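Local atomic coordinates of Sodium/sialic acid symporter SiaT (Proteus mirabilis, PDB entry 5NV9), a protein that couples the inward flow of sodium ions to the uptake of the sialic acid N-acetylneuraminic acid across the bacterial inner membrane. Residues F39-S53 and Q259-T273. Numbering follows the deposited sequence.
Sequences FRGGGRVPGWAAGVS and QRYIVTDSIKETKRT
Ser53 meets the Arg260 guanidinium at its edge, in the plane of the group: NE donates to OG over 2.9 Å at 163°. Arg260 CG lies 3.8 Å from Ala50 O, and the bend at chi2 (83°) carries the chain beyond CG toward Ser53. One face of the Arg40 guanidinium looks onto Ile262 O, while Ile262 crosses the arginine chain at about a right angle, CD1 3.6 Å from Arg40 CG; NH1 binds Ile105 O and NE pairs with Asp36. The Gln259 amide lies at the edge of the Phe39 ring and sends NE2 in plane onto a lone pair of Phe39 O, 2.9 Å away; its OE1 bonds Ser350 OG. Val263 CG2 touches both Val45 CB and Ala50 CB. Beyond it, Glu269 OE1 accepts from Gly47 N at 2.8 Å on its anti side, and OE2 forms a salt bridge with Arg272. Without a side chain at Gly47 and Gly51, the axes of the short helical segments 47-53 and 267-273, two LeuT-fold helix starts joined at the cytoplasmic side, approach to 7.2 Å at 36°. Ser53 OG also hydrogen-bonds Asp182 OD2, so Ser53, held by Arg260, is a second-shell residue that probably helps position this Na3 sodium ligand.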
ATOM      1  N   PHE A  39       6.154  15.623  -9.153  1.00 21.22           N
ATOM      2  CA  PHE A  39       6.328  14.861  -7.917  1.00 22.26           C
ATOM      3  C   PHE A  39       5.753  15.558  -6.677  1.00 24.04           C
ATOM      4  O   PHE A  39       5.397  14.878  -5.719  1.00 21.56           O
ATOM      5  CB  PHE A  39       7.809  14.521  -7.685  1.00 22.43           C
ATOM      6  CG  PHE A  39       8.445  13.653  -8.771  1.00 19.71           C
ATOM      7  CD1 PHE A  39       7.894  12.457  -9.124  1.00 19.54           C
ATOM      8  CD2 PHE A  39       9.586  14.077  -9.430  1.00 21.37           C
ATOM      9  CE1 PHE A  39       8.465  11.674 -10.083  1.00 21.14           C
ATOM     10  CE2 PHE A  39      10.186  13.305 -10.407  1.00 21.73           C
ATOM     11  CZ  PHE A  39       9.639  12.078 -10.723  1.00 21.89           C
ATOM     12  N   ARG A  40       5.720  16.901  -6.677  1.00 24.92           N
ATOM     13  CA  ARG A  40       5.281  17.672  -5.511  1.00 26.60           C
ATOM     14  C   ARG A  40       3.940  18.363  -5.780  1.00 28.01           C
ATOM     15  O   ARG A  40       3.300  18.846  -4.855  1.00 31.79           O
ATOM     16  CB  ARG A  40       6.354  18.660  -5.055  1.00 29.41           C
ATOM     17  CG  ARG A  40       7.668  17.949  -4.654  1.00 34.92           C
ATOM     18  CD  ARG A  40       8.855  18.872  -4.203  1.00 33.38           C
ATOM     19  NE  ARG A  40       8.351  20.020  -3.477  1.00 40.99           N
ATOM     20  CZ  ARG A  40       8.295  20.172  -2.165  1.00 39.07           C
ATOM     21  NH1 ARG A  40       8.814  19.303  -1.328  1.00 38.98           N
ATOM     22  NH2 ARG A  40       7.763  21.273  -1.700  1.00 48.05           N
ATOM     23  N   GLY A  41       3.480  18.384  -7.035  1.00 26.51           N
ATOM     24  CA  GLY A  41       2.164  18.946  -7.329  1.00 28.13           C
ATOM     25  C   GLY A  41       2.072  20.480  -7.169  1.00 32.16           C
ATOM     26  O   GLY A  41       0.967  21.023  -7.093  1.00 31.33           O
ATOM     27  N   GLY A  42       3.216  21.170  -7.159  1.00 32.11           N
ATOM     28  CA  GLY A  42       3.290  22.601  -6.941  1.00 32.77           C
ATOM     29  C   GLY A  42       2.603  23.135  -5.688  1.00 33.61           C
ATOM     30  O   GLY A  42       2.226  24.277  -5.643  1.00 34.67           O
ATOM     31  N   GLY A  43       2.417  22.328  -4.664  1.00 34.37           N
ATOM     32  CA  GLY A  43       1.611  22.775  -3.506  1.00 31.29           C
ATOM     33  C   GLY A  43       0.134  23.028  -3.776  1.00 31.99           C
ATOM     34  O   GLY A  43      -0.499  23.676  -2.958  1.00 33.88           O
ATOM     35  N   ARG A  44      -0.430  22.502  -4.883  1.00 30.66           N
ATOM     36  CA  ARG A  44      -1.856  22.732  -5.268  1.00 30.99           C
ATOM     37  C   ARG A  44      -2.897  21.700  -4.730  1.00 28.42           C
ATOM     38  O   ARG A  44      -4.080  21.792  -5.042  1.00 30.26           O
ATOM     39  CB  ARG A  44      -2.018  22.795  -6.792  1.00 30.34           C
ATOM     40  CG  ARG A  44      -1.443  24.031  -7.448  1.00 32.30           C
ATOM     41  CD  ARG A  44      -1.532  23.928  -8.961  1.00 32.42           C
ATOM     42  NE  ARG A  44      -0.677  22.877  -9.506  1.00 33.56           N
ATOM     43  CZ  ARG A  44       0.590  23.028  -9.868  1.00 34.47           C
ATOM     44  NH1 ARG A  44       1.204  24.215  -9.760  1.00 33.83           N
ATOM     45  NH2 ARG A  44       1.258  21.984 -10.356  1.00 35.05           N
ATOM     46  N   VAL A  45      -2.486  20.717  -3.939  1.00 24.40           N
ATOM     47  CA  VAL A  45      -3.411  19.702  -3.489  1.00 21.53           C
ATOM     48  C   VAL A  45      -3.991  20.082  -2.140  1.00 22.25           C
ATOM     49  O   VAL A  45      -3.282  20.386  -1.211  1.00 23.42           O
ATOM     50  CB  VAL A  45      -2.702  18.367  -3.458  1.00 20.16           C
ATOM     51  CG1 VAL A  45      -3.629  17.255  -2.993  1.00 18.83           C
ATOM     52  CG2 VAL A  45      -2.158  18.113  -4.863  1.00 20.09           C
ATOM     53  N   PRO A  46      -5.306  20.101  -2.021  1.00 22.27           N
ATOM     54  CA  PRO A  46      -5.761  20.256  -0.615  1.00 22.83           C
ATOM     55  C   PRO A  46      -5.608  19.028   0.226  1.00 23.86           C
ATOM     56  O   PRO A  46      -5.515  17.882  -0.309  1.00 24.29           O
ATOM     57  CB  PRO A  46      -7.283  20.505  -0.748  1.00 25.36           C
ATOM     58  CG  PRO A  46      -7.642  19.972  -2.085  1.00 25.31           C
ATOM     59  CD  PRO A  46      -6.413  20.015  -2.973  1.00 23.03           C
ATOM     60  N   GLY A  47      -5.683  19.251   1.547  1.00 22.43           N
ATOM     61  CA  GLY A  47      -5.512  18.219   2.529  1.00 21.79           C
ATOM     62  C   GLY A  47      -6.464  17.071   2.386  1.00 22.31           C
ATOM     63  O   GLY A  47      -6.048  15.924   2.391  1.00 22.67           O
ATOM     64  N   TRP A  48      -7.754  17.361   2.282  1.00 21.64           N
ATOM     65  CA  TRP A  48      -8.728  16.289   2.171  1.00 20.64           C
ATOM     66  C   TRP A  48      -8.400  15.385   1.001  1.00 20.99           C
ATOM     67  O   TRP A  48      -8.501  14.191   1.130  1.00 21.15           O
ATOM     68  CB  TRP A  48     -10.147  16.812   2.079  1.00 21.77           C
ATOM     69  CG  TRP A  48     -10.558  17.453   0.745  1.00 22.77           C
ATOM     70  CD1 TRP A  48     -10.538  18.778   0.428  1.00 23.92           C
ATOM     71  CD2 TRP A  48     -11.103  16.766  -0.383  1.00 23.63           C
ATOM     72  NE1 TRP A  48     -10.995  18.963  -0.878  1.00 25.77           N
ATOM     73  CE2 TRP A  48     -11.365  17.740  -1.388  1.00 26.46           C
ATOM     74  CE3 TRP A  48     -11.402  15.412  -0.644  1.00 24.23           C
ATOM     75  CZ2 TRP A  48     -11.890  17.406  -2.653  1.00 26.88           C
ATOM     76  CZ3 TRP A  48     -11.933  15.086  -1.915  1.00 26.48           C
ATOM     77  CH2 TRP A  48     -12.153  16.082  -2.902  1.00 25.64           C
ATOM     78  N   ALA A  49      -8.038  15.946  -0.161  1.00 22.51           N
ATOM     79  CA  ALA A  49      -7.719  15.122  -1.346  1.00 20.01           C
ATOM     80  C   ALA A  49      -6.449  14.227  -1.169  1.00 20.70           C
ATOM     81  O   ALA A  49      -6.389  12.983  -1.565  1.00 19.53           O
ATOM     82  CB  ALA A  49      -7.549  16.032  -2.556  1.00 20.89           C
ATOM     83  N   ALA A  50      -5.424  14.842  -0.607  1.00 20.54           N
ATOM     84  CA  ALA A  50      -4.187  14.083  -0.265  1.00 20.59           C
ATOM     85  C   ALA A  50      -4.489  12.963   0.745  1.00 18.59           C
ATOM     86  O   ALA A  50      -3.941  11.882   0.647  1.00 19.72           O
ATOM     87  CB  ALA A  50      -3.107  15.003   0.240  1.00 19.63           C
ATOM     88  N   GLY A  51      -5.399  13.197   1.673  1.00 19.87           N
ATOM     89  CA  GLY A  51      -5.761  12.162   2.665  1.00 20.23           C
ATOM     90  C   GLY A  51      -6.533  10.986   2.120  1.00 19.37           C
ATOM     91  O   GLY A  51      -6.299   9.857   2.511  1.00 21.31           O
ATOM     92  N   VAL A  52      -7.468  11.246   1.198  1.00 20.26           N
ATOM     93  CA  VAL A  52      -8.110  10.162   0.451  1.00 18.78           C
ATOM     94  C   VAL A  52      -7.100   9.383  -0.442  1.00 19.21           C
ATOM     95  O   VAL A  52      -7.205   8.153  -0.703  1.00 20.54           O
ATOM     96  CB  VAL A  52      -9.307  10.673  -0.433  1.00 17.17           C
ATOM     97  CG1 VAL A  52      -9.963   9.460  -1.113  1.00 17.20           C
ATOM     98  CG2 VAL A  52     -10.363  11.384   0.466  1.00 18.36           C
ATOM     99  N   SER A  53      -6.174  10.110  -0.979  1.00 19.74           N
ATOM    100  CA  SER A  53      -5.134   9.524  -1.829  1.00 23.57           C
ATOM    101  C   SER A  53      -4.197   8.594  -1.026  1.00 21.42           C
ATOM    102  O   SER A  53      -3.716   7.578  -1.572  1.00 18.65           O
ATOM    103  CB  SER A  53      -4.286  10.636  -2.506  1.00 24.21           C
ATOM    104  OG  SER A  53      -3.247  10.041  -3.281  1.00 30.78           O
ATOM    105  N   GLN A 259       5.284  10.977   0.365  1.00 24.92           N
ATOM    106  CA  GLN A 259       5.045  11.973  -0.701  1.00 24.56           C
ATOM    107  C   GLN A 259       3.772  12.809  -0.541  1.00 26.14           C
ATOM    108  O   GLN A 259       3.749  13.999  -0.898  1.00 25.51           O
ATOM    109  CB  GLN A 259       5.001  11.250  -2.046  1.00 24.64           C
ATOM    110  CG  GLN A 259       5.651  12.005  -3.181  1.00 25.07           C
ATOM    111  CD  GLN A 259       5.469  11.270  -4.486  1.00 27.73           C
ATOM    112  OE1 GLN A 259       5.429  10.032  -4.474  1.00 28.01           O
ATOM    113  NE2 GLN A 259       5.317  12.011  -5.613  1.00 26.77           N
ATOM    114  N   ARG A 260       2.708  12.214  -0.008  1.00 25.27           N
ATOM    115  CA  ARG A 260       1.464  12.980   0.219  1.00 24.49           C
ATOM    116  C   ARG A 260       1.579  14.012   1.327  1.00 22.48           C
ATOM    117  O   ARG A 260       0.743  14.892   1.404  1.00 21.99           O
ATOM    118  CB  ARG A 260       0.278  12.069   0.523  1.00 25.44           C
ATOM    119  CG  ARG A 260      -0.433  11.545  -0.691  1.00 26.98           C
ATOM    120  CD  ARG A 260       0.229  10.334  -1.284  1.00 27.17           C
ATOM    121  NE  ARG A 260      -0.399   9.964  -2.558  1.00 31.13           N
ATOM    122  CZ  ARG A 260       0.249   9.436  -3.600  1.00 29.53           C
ATOM    123  NH1 ARG A 260       1.542   9.184  -3.532  1.00 28.11           N
ATOM    124  NH2 ARG A 260      -0.401   9.197  -4.717  1.00 27.03           N
ATOM    125  N   TYR A 261       2.592  13.914   2.193  1.00 20.99           N
ATOM    126  CA  TYR A 261       2.775  14.891   3.252  1.00 19.45           C
ATOM    127  C   TYR A 261       3.311  16.236   2.763  1.00 20.01           C
ATOM    128  O   TYR A 261       3.217  17.223   3.492  1.00 20.51           O
ATOM    129  CB  TYR A 261       3.731  14.345   4.340  1.00 20.96           C
ATOM    130  CG  TYR A 261       3.299  12.991   4.991  1.00 21.06           C
ATOM    131  CD1 TYR A 261       1.968  12.530   4.989  1.00 20.79           C
ATOM    132  CD2 TYR A 261       4.253  12.195   5.620  1.00 23.98           C
ATOM    133  CE1 TYR A 261       1.617  11.308   5.609  1.00 22.94           C
ATOM    134  CE2 TYR A 261       3.907  11.008   6.266  1.00 24.11           C
ATOM    135  CZ  TYR A 261       2.617  10.538   6.247  1.00 23.22           C
ATOM    136  OH  TYR A 261       2.392   9.315   6.907  1.00 23.42           O
ATOM    137  N   ILE A 262       3.911  16.264   1.574  1.00 21.27           N
ATOM    138  CA  ILE A 262       4.577  17.461   1.047  1.00 24.37           C
ATOM    139  C   ILE A 262       3.819  18.113  -0.142  1.00 23.11           C
ATOM    140  O   ILE A 262       4.246  19.140  -0.674  1.00 19.63           O
ATOM    141  CB  ILE A 262       6.064  17.148   0.716  1.00 26.37           C
ATOM    142  CG1 ILE A 262       6.247  15.990  -0.258  1.00 27.91           C
ATOM    143  CG2 ILE A 262       6.771  16.668   1.987  1.00 25.25           C
ATOM    144  CD1 ILE A 262       6.293  16.399  -1.694  1.00 31.28           C
ATOM    145  N   VAL A 263       2.708  17.516  -0.575  1.00 22.20           N
ATOM    146  CA  VAL A 263       1.933  18.118  -1.674  1.00 21.97           C
ATOM    147  C   VAL A 263       0.983  19.223  -1.248  1.00 23.02           C
ATOM    148  O   VAL A 263       0.450  19.967  -2.115  1.00 23.80           O
ATOM    149  CB  VAL A 263       1.133  17.054  -2.471  1.00 24.21           C
ATOM    150  CG1 VAL A 263       2.050  16.074  -3.134  1.00 24.54           C
ATOM    151  CG2 VAL A 263       0.107  16.345  -1.628  1.00 23.74           C
ATOM    152  N   THR A 264       0.697  19.292   0.054  1.00 21.67           N
ATOM    153  CA  THR A 264      -0.128  20.328   0.660  1.00 23.38           C
ATOM    154  C   THR A 264       0.672  21.601   0.931  1.00 26.59           C
ATOM    155  O   THR A 264       1.870  21.555   1.237  1.00 23.08           O
ATOM    156  CB  THR A 264      -0.664  19.830   1.984  1.00 23.05           C
ATOM    157  OG1 THR A 264       0.384  19.096   2.674  1.00 26.94           O
ATOM    158  CG2 THR A 264      -1.777  18.907   1.731  1.00 23.45           C
ATOM    159  N   ASP A 265      -0.018  22.729   0.961  1.00 29.97           N
ATOM    160  CA  ASP A 265       0.680  24.002   0.973  0.53 30.91           C
ATOM    161  C   ASP A 265       0.990  24.514   2.380  1.00 31.83           C
ATOM    162  O   ASP A 265       1.796  25.390   2.541  1.00 29.77           O
ATOM    163  CB  ASP A 265      -0.104  25.043   0.191  0.53 30.84           C
ATOM    164  CG  ASP A 265       0.772  26.081  -0.382  0.53 31.95           C
ATOM    165  OD1 ASP A 265       1.610  25.736  -1.222  0.53 35.29           O
ATOM    166  OD2 ASP A 265       0.637  27.253   0.011  0.53 32.96           O
ATOM    167  N   SER A 266       0.350  23.960   3.389  1.00 33.01           N
ATOM    168  CA  SER A 266       0.590  24.401   4.743  1.00 32.03           C
ATOM    169  C   SER A 266       0.494  23.221   5.662  1.00 30.60           C
ATOM    170  O   SER A 266       0.083  22.115   5.253  1.00 28.29           O
ATOM    171  CB  SER A 266      -0.486  25.412   5.117  1.00 37.93           C
ATOM    172  OG  SER A 266      -1.769  24.784   5.118  1.00 35.48           O
ATOM    173  N   ILE A 267       0.855  23.454   6.926  1.00 32.79           N
ATOM    174  CA  ILE A 267       0.848  22.399   7.938  1.00 32.25           C
ATOM    175  C   ILE A 267      -0.607  22.160   8.331  1.00 30.64           C
ATOM    176  O   ILE A 267      -0.983  21.042   8.704  1.00 25.49           O
ATOM    177  CB  ILE A 267       1.787  22.694   9.132  1.00 37.30           C
ATOM    178  CG1 ILE A 267       1.975  21.450  10.014  1.00 42.31           C
ATOM    179  CG2 ILE A 267       1.250  23.798   9.999  1.00 40.22           C
ATOM    180  CD1 ILE A 267       3.031  20.482   9.503  1.00 43.33           C
ATOM    181  N   LYS A 268      -1.441  23.194   8.197  1.00 30.39           N
ATOM    182  CA  LYS A 268      -2.885  23.073   8.467  1.00 31.86           C
ATOM    183  C   LYS A 268      -3.505  22.031   7.560  1.00 31.34           C
ATOM    184  O   LYS A 268      -4.291  21.175   8.017  1.00 29.62           O
ATOM    185  CB  LYS A 268      -3.597  24.395   8.260  1.00 34.24           C
ATOM    186  CG  LYS A 268      -5.117  24.381   8.405  1.00 35.45           C
ATOM    187  CD  LYS A 268      -5.683  25.776   8.093  1.00 37.74           C
ATOM    188  CE  LYS A 268      -7.181  25.712   7.863  1.00 39.54           C
ATOM    189  NZ  LYS A 268      -7.814  27.012   8.140  1.00 44.89           N
ATOM    190  N   GLU A 269      -3.140  22.114   6.280  1.00 27.27           N
ATOM    191  CA  GLU A 269      -3.683  21.194   5.250  1.00 27.20           C
ATOM    192  C   GLU A 269      -3.067  19.802   5.400  1.00 24.46           C
ATOM    193  O   GLU A 269      -3.729  18.821   5.118  1.00 23.26           O
ATOM    194  CB  GLU A 269      -3.444  21.760   3.846  1.00 27.77           C
ATOM    195  CG  GLU A 269      -4.390  22.921   3.517  1.00 28.59           C
ATOM    196  CD  GLU A 269      -5.860  22.494   3.623  1.00 31.23           C
ATOM    197  OE1 GLU A 269      -6.174  21.294   3.408  1.00 32.54           O
ATOM    198  OE2 GLU A 269      -6.728  23.333   3.966  1.00 28.46           O
ATOM    199  N   THR A 270      -1.811  19.747   5.880  1.00 24.15           N
ATOM    200  CA  THR A 270      -1.147  18.509   6.213  1.00 23.47           C
ATOM    201  C   THR A 270      -1.860  17.749   7.287  1.00 23.09           C
ATOM    202  O   THR A 270      -2.032  16.528   7.162  1.00 20.88           O
ATOM    203  CB  THR A 270       0.358  18.726   6.538  1.00 24.65           C
ATOM    204  OG1 THR A 270       0.959  19.513   5.489  1.00 26.38           O
ATOM    205  CG2 THR A 270       1.050  17.451   6.616  1.00 25.22           C
ATOM    206  N   LYS A 271      -2.275  18.431   8.359  1.00 21.14           N
ATOM    207  CA  LYS A 271      -3.129  17.798   9.354  1.00 23.89           C
ATOM    208  C   LYS A 271      -4.454  17.235   8.770  1.00 23.23           C
ATOM    209  O   LYS A 271      -4.947  16.132   9.133  1.00 22.45           O
ATOM    210  CB  LYS A 271      -3.467  18.808  10.463  1.00 26.26           C
ATOM    211  CG  LYS A 271      -3.742  18.182  11.798  1.00 30.81           C
ATOM    212  CD  LYS A 271      -4.501  19.092  12.765  1.00 37.27           C
ATOM    213  CE  LYS A 271      -4.093  20.532  12.673  1.00 41.06           C
ATOM    214  NZ  LYS A 271      -2.651  20.755  12.971  1.00 46.96           N
ATOM    215  N   ARG A 272      -5.063  18.011   7.893  1.00 21.51           N
ATOM    216  CA  ARG A 272      -6.249  17.534   7.219  1.00 23.53           C
ATOM    217  C   ARG A 272      -6.023  16.255   6.416  1.00 21.95           C
ATOM    218  O   ARG A 272      -6.931  15.409   6.353  1.00 23.71           O
ATOM    219  CB  ARG A 272      -6.820  18.648   6.340  1.00 24.35           C
ATOM    220  CG  ARG A 272      -7.493  19.662   7.202  1.00 27.01           C
ATOM    221  CD  ARG A 272      -7.826  20.919   6.429  1.00 31.30           C
ATOM    222  NE  ARG A 272      -8.680  21.757   7.254  1.00 32.01           N
ATOM    223  CZ  ARG A 272      -9.308  22.862   6.842  1.00 35.84           C
ATOM    224  NH1 ARG A 272      -9.167  23.291   5.589  1.00 31.72           N
ATOM    225  NH2 ARG A 272     -10.111  23.520   7.689  1.00 31.24           N
ATOM    226  N   THR A 273      -4.849  16.125   5.786  1.00 22.07           N
ATOM    227  CA  THR A 273      -4.487  14.883   5.120  1.00 22.63           C
ATOM    228  C   THR A 273      -4.542  13.702   6.131  1.00 21.11           C
ATOM    229  O   THR A 273      -5.169  12.652   5.862  1.00 19.60           O
ATOM    230  CB  THR A 273      -3.061  14.970   4.491  1.00 23.45           C
ATOM    231  OG1 THR A 273      -2.983  16.029   3.552  1.00 24.32           O
ATOM    232  CG2 THR A 273      -2.612  13.661   3.830  1.00 23.77           C
TER
HETATM  233  O   HOH W   1      -2.653  22.661   0.044  1.00 29.98           O
HETATM  234  O   HOH W   2      -8.613  20.074   3.037  1.00 28.95           O